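PDB 5AN3: SGT1 from Saccharomyces cerevisiae, which probably acts as a co-chaperone adaptor linking Hsp90 to Skp1-containing complexes, the fragment here being its helical tetratricopeptide repeat (TPR) domain. Local coordinates for residues Y11-Y15 against F43-C47; L71-L75 against V90-Y94. All blocks are in the same frame, centred on the assembly; numbering follows the deposited sequence.

Contact 1: residues Y11-Y15 against F43-C47; sequences YKALY and FKAAC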
loop_
_atom_site.group_PDB
_atom_site.type_symbol
_atom_site.label_atom_id
_atom_site.label_comp_id
_atom_site.label_asym_id
_atom_site.label_seq_id
_atom_site.Cartn_x
_atom_site.Cartn_y
_atom_site.Cartn_z
ATOM N N TYR B 11 22.493 1.572 12.599
ATOM C CA TYR B 11 21.208 2.015 13.170
ATOM C C TYR B 11 20.858 3.410 12.660
ATOM O O TYR B 11 19.696 3.653 12.318
ATOM C CB TYR B 11 21.253 2.006 14.707
ATOM C CG TYR B 11 19.897 2.125 15.369
ATOM C CD1 TYR B 11 19.127 0.991 15.644
ATOM C CD2 TYR B 11 19.378 3.366 15.722
ATOM C CE1 TYR B 11 17.882 1.094 16.270
ATOM C CE2 TYR B 11 18.127 3.483 16.331
ATOM C CZ TYR B 11 17.382 2.344 16.603
ATOM O OH TYR B 11 16.142 2.452 17.200
ATOM N N LYS B 12 21.862 4.311 12.591
ATOM C CA LYS B 12 21.704 5.681 12.097
ATOM C C LYS B 12 21.353 5.677 10.601
ATOM O O LYS B 12 20.570 6.510 10.166
ATOM C CB LYS B 12 22.962 6.525 12.355
ATOM N N ALA B 13 21.891 4.721 9.824
ATOM C CA ALA B 13 21.604 4.596 8.390
ATOM C C ALA B 13 20.150 4.169 8.152
ATOM O O ALA B 13 19.509 4.711 7.260
ATOM C CB ALA B 13 22.555 3.601 7.744
ATOM N N LEU B 14 19.621 3.245 8.980
ATOM C CA LEU B 14 18.257 2.731 8.890
ATOM C C LEU B 14 17.189 3.692 9.427
ATOM O O LEU B 14 16.195 3.938 8.737
ATOM C CB LEU B 14 18.166 1.404 9.668
ATOM C CG LEU B 14 16.838 0.614 9.621
ATOM C CD1 LEU B 14 16.361 0.369 8.186
ATOM C CD2 LEU B 14 16.970 -0.698 10.361
ATOM N N TYR B 15 17.356 4.181 10.677
ATOM C CA TYR B 15 16.328 4.970 11.349
ATOM C C TYR B 15 16.492 6.486 11.238
ATOM O O TYR B 15 15.473 7.163 11.119
ATOM C CB TYR B 15 16.191 4.533 12.808
ATOM C CG TYR B 15 15.616 3.128 12.913
ATOM C CD1 TYR B 15 14.301 2.861 12.537
ATOM C CD2 TYR B 15 16.407 2.051 13.307
ATOM C CE1 TYR B 15 13.775 1.565 12.593
ATOM C CE2 TYR B 15 15.883 0.754 13.389
ATOM C CZ TYR B 15 14.566 0.516 13.025
ATOM O OH TYR B 15 14.018 -0.750 13.090
ATOM N N PHE B 43 18.110 -6.163 13.443
ATOM C CA PHE B 43 17.966 -4.992 12.593
ATOM C C PHE B 43 18.266 -5.276 11.146
ATOM O O PHE B 43 17.771 -4.524 10.310
ATOM C CB PHE B 43 18.742 -3.810 13.119
ATOM C CG PHE B 43 18.047 -3.290 14.353
ATOM C CD1 PHE B 43 16.699 -2.910 14.315
ATOM C CD2 PHE B 43 18.709 -3.231 15.567
ATOM C CE1 PHE B 43 16.037 -2.478 15.469
ATOM C CE2 PHE B 43 18.054 -2.782 16.713
ATOM C CZ PHE B 43 16.719 -2.421 16.657
ATOM N N LYS B 44 18.965 -6.391 10.808
ATOM C CA LYS B 44 19.080 -6.758 9.389
ATOM C C LYS B 44 17.687 -7.160 8.902
ATOM O O LYS B 44 17.290 -6.769 7.809
ATOM C CB LYS B 44 20.088 -7.871 9.112
ATOM C CG LYS B 44 20.385 -8.000 7.623
ATOM C CD LYS B 44 21.242 -9.192 7.286
ATOM C CE LYS B 44 20.979 -9.611 5.857
ATOM N NZ LYS B 44 21.863 -10.722 5.432
ATOM N N ALA B 45 16.922 -7.874 9.749
ATOM C CA ALA B 45 15.562 -8.297 9.452
ATOM C C ALA B 45 14.664 -7.064 9.260
ATOM O O ALA B 45 13.862 -7.066 8.325
ATOM C CB ALA B 45 15.030 -9.214 10.554
ATOM N N ALA B 46 14.857 -5.982 10.090
ATOM C CA ALA B 46 14.143 -4.688 9.997
ATOM C C ALA B 46 14.422 -4.026 8.640
ATOM O O ALA B 46 13.479 -3.566 7.990
ATOM C CB ALA B 46 14.542 -3.752 11.135
ATOM N N CYS B 47 15.699 -4.038 8.181
ATOM C CA CYS B 47 16.092 -3.521 6.864
ATOM C C CYS B 47 15.306 -4.214 5.785
ATOM O O CYS B 47 14.712 -3.541 4.944
ATOM C CB CYS B 47 17.587 -3.697 6.622
ATOM S SG CYS B 47 18.626 -2.652 7.654
#
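Tyr11 and Tyr15, one helical turn apart, both turn a ring edge toward the face of Phe43, making an aromatic cluster between two helices of a TPR domain. Helix 3-16 and helix 38-52, two apart in the chain, run in nearly the same direction here, their local axes 30° apart and 10.9 Å from each other at closest approach. That spacing is filled mostly by side chains. Tyr11 makes the more regular T-shaped pair: Tyr11 CE1 stands over one face of the Phe43 ring, near its rim, 3.7 Å from Phe43 CZ, with the ring planes at 83°. Tyr15 approaches off centre, an offset edge-to-face pair with centroids 5.8 Å apart, and lays its CD2 over a face of the Tyr11 ring. Phe43 can take both because its CG is anti to its own carbonyl carbon (chi1 -72°), which carries the ring across to the tyrosines. Both tyrosines are exposed residues, so this is the solvent side of the contact; an alanine here in place of Phe43 removes the face both tyrosine edges meet, which would probably open a gap beside them and let their rings turn more freely. The other side is buried and apolar. There the CB of Leu14 points toward helix 38-52, its CD2 touches Ala46 and Cys47, and the side chain also packs on Ala23 of helix 20-33. Tyr15 joins the two halves, its OH lying 3.6 Å from Ala46 CB. On the buried side, both methyls of Leu14 rest against the sulfur from one side, CD2 3.7 Å and CD1 3.8 Å from Cys47 SG.

Contact 2: residues L71-L75 against V90-Y94; sequences LDKAL and VNFRY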
loop_
_atom_site.group_PDB
_atom_site.type_symbol
_atom_site.label_atom_id
_atom_site.label_comp_id
_atom_site.label_asym_id
_atom_site.label_seq_id
_atom_site.Cartn_x
_atom_site.Cartn_y
_atom_site.Cartn_z
ATOM N N LEU B 71 15.397 -13.653 12.369
ATOM C CA LEU B 71 14.758 -13.632 13.684
ATOM C C LEU B 71 14.835 -15.014 14.305
ATOM O O LEU B 71 15.004 -15.125 15.507
ATOM C CB LEU B 71 13.310 -13.138 13.605
ATOM C CG LEU B 71 13.150 -11.650 13.215
ATOM C CD1 LEU B 71 11.723 -11.317 12.928
ATOM C CD2 LEU B 71 13.777 -10.705 14.249
ATOM N N ASP B 72 14.790 -16.067 13.485
ATOM C CA ASP B 72 14.937 -17.450 13.945
ATOM C C ASP B 72 16.319 -17.652 14.541
ATOM O O ASP B 72 16.436 -18.234 15.625
ATOM C CB ASP B 72 14.682 -18.470 12.801
ATOM C CG ASP B 72 13.236 -18.631 12.322
ATOM O OD1 ASP B 72 12.310 -18.112 13.005
ATOM O OD2 ASP B 72 13.026 -19.294 11.270
ATOM N N LYS B 73 17.356 -17.131 13.857
ATOM C CA LYS B 73 18.753 -17.235 14.258
ATOM C C LYS B 73 18.974 -16.476 15.565
ATOM O O LYS B 73 19.736 -16.937 16.418
ATOM C CB LYS B 73 19.677 -16.715 13.150
ATOM C CG LYS B 73 21.025 -17.406 13.153
ATOM N N ALA B 74 18.271 -15.321 15.734
ATOM C CA ALA B 74 18.317 -14.463 16.917
ATOM C C ALA B 74 17.730 -15.186 18.098
ATOM O O ALA B 74 18.343 -15.171 19.161
ATOM C CB ALA B 74 17.573 -13.169 16.670
ATOM N N LEU B 75 16.582 -15.869 17.925
ATOM C CA LEU B 75 15.968 -16.638 19.010
ATOM C C LEU B 75 16.882 -17.780 19.472
ATOM O O LEU B 75 17.006 -18.003 20.674
ATOM C CB LEU B 75 14.604 -17.188 18.606
ATOM C CG LEU B 75 13.739 -17.655 19.772
ATOM C CD1 LEU B 75 13.179 -16.449 20.613
ATOM C CD2 LEU B 75 12.677 -18.584 19.291
ATOM N N VAL B 90 13.555 -10.628 21.087
ATOM C CA VAL B 90 13.394 -11.418 19.853
ATOM C C VAL B 90 11.910 -11.706 19.618
ATOM O O VAL B 90 11.428 -11.593 18.484
ATOM C CB VAL B 90 14.236 -12.723 19.784
ATOM C CG1 VAL B 90 14.032 -13.426 18.443
ATOM C CG2 VAL B 90 15.722 -12.440 19.987
ATOM N N ASN B 91 11.190 -12.051 20.698
ATOM C CA ASN B 91 9.770 -12.321 20.642
ATOM C C ASN B 91 9.010 -11.054 20.271
ATOM O O ASN B 91 8.036 -11.149 19.526
ATOM C CB ASN B 91 9.284 -12.894 21.952
ATOM C CG ASN B 91 9.443 -14.385 22.039
ATOM O OD1 ASN B 91 8.659 -15.154 21.488
ATOM N ND2 ASN B 91 10.443 -14.827 22.769
ATOM N N PHE B 92 9.465 -9.868 20.731
ATOM C CA PHE B 92 8.789 -8.615 20.366
ATOM C C PHE B 92 9.010 -8.320 18.884
ATOM O O PHE B 92 8.068 -7.895 18.240
ATOM C CB PHE B 92 9.221 -7.425 21.238
ATOM C CG PHE B 92 8.828 -6.074 20.681
ATOM C CD1 PHE B 92 7.542 -5.578 20.855
ATOM C CD2 PHE B 92 9.755 -5.288 20.001
ATOM C CE1 PHE B 92 7.189 -4.315 20.361
ATOM C CE2 PHE B 92 9.392 -4.043 19.477
ATOM C CZ PHE B 92 8.115 -3.561 19.669
ATOM N N ARG B 93 10.234 -8.540 18.358
ATOM C CA ARG B 93 10.608 -8.354 16.950
ATOM C C ARG B 93 9.813 -9.312 16.056
ATOM O O ARG B 93 9.454 -8.937 14.937
ATOM C CB ARG B 93 12.127 -8.552 16.744
ATOM C CG ARG B 93 13.040 -7.552 17.467
ATOM C CD ARG B 93 12.579 -6.110 17.404
ATOM N NE ARG B 93 12.301 -5.684 16.036
ATOM C CZ ARG B 93 11.778 -4.507 15.722
ATOM N NH1 ARG B 93 11.495 -3.627 16.674
ATOM N NH2 ARG B 93 11.535 -4.197 14.454
ATOM N N TYR B 94 9.514 -10.530 16.563
ATOM C CA TYR B 94 8.643 -11.486 15.895
ATOM C C TYR B 94 7.223 -10.926 15.800
ATOM O O TYR B 94 6.596 -11.013 14.739
ATOM C CB TYR B 94 8.590 -12.792 16.657
ATOM C CG TYR B 94 9.583 -13.843 16.240
ATOM C CD1 TYR B 94 9.530 -14.417 14.972
ATOM C CD2 TYR B 94 10.477 -14.381 17.161
ATOM C CE1 TYR B 94 10.414 -15.427 14.599
ATOM C CE2 TYR B 94 11.359 -15.400 16.806
ATOM C CZ TYR B 94 11.329 -15.917 15.522
ATOM O OH TYR B 94 12.202 -16.930 15.203
#
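A first torsion of -92°, away from the usual staggered values, carries the Tyr94 ring across to helix 61-81, while Asp72 folds its CG back beside its own backbone N (chi1 -71°), and the two polar ends meet. Tyr94 OH donates to Asp72 OD1 at 2.5 Å, a length not to be pressed at this resolution. The carboxylate oxygen sits at the ring's edge, close to its plane. Leu71 covers one face of the same ring, its CB 4.1 Å from the centroid in a CH-pi contact, and Leu75 CB comes to the edge near CE2. Leu71 also sends CD2 to Arg93 CB, 3.7 Å away, whereas the arginine's bent chain leads its guanidinium elsewhere. One turn back, Val90 wedges between Ala74 and Leu75: CG2 meets Ala74 CB at 3.9 Å, and CG1 meets Leu75 CB at 3.8 Å. Leu75 CD1 touches Asn91 ND2, whose hydrogen bond goes to Ile87 O. Tyr110 of helix 104-116 stacks on the Tyr94 ring. The local axes run 160° apart at 9.8 Å, the antiparallel packing of consecutive helices that is characteristic of all-helical TPR domains.

In the fold
Contact 2 is the more buried of the two and the larger, 387 against 247 Å², and it joins helices 61-81 and 84-100, neighbours in the chain and antiparallel. Contact 1 instead spans helices 3-16 and 38-52, near-parallel with helix 20-33 between them in the chain, and reaches the surface through its tyrosines. The chemistry follows: edge-to-face rings and a buried leucine in contact 1, aliphatic packing closed by a tyrosine-aspartate hydrogen bond at an exposed aspartate in contact 2. No helix is shared, yet Ala45 CB packs on Leu71 CG at 4.1 Å, so helix 38-52, one side of contact 1, also packs on contact 2, its Ile42 reaching Val90 and Arg93.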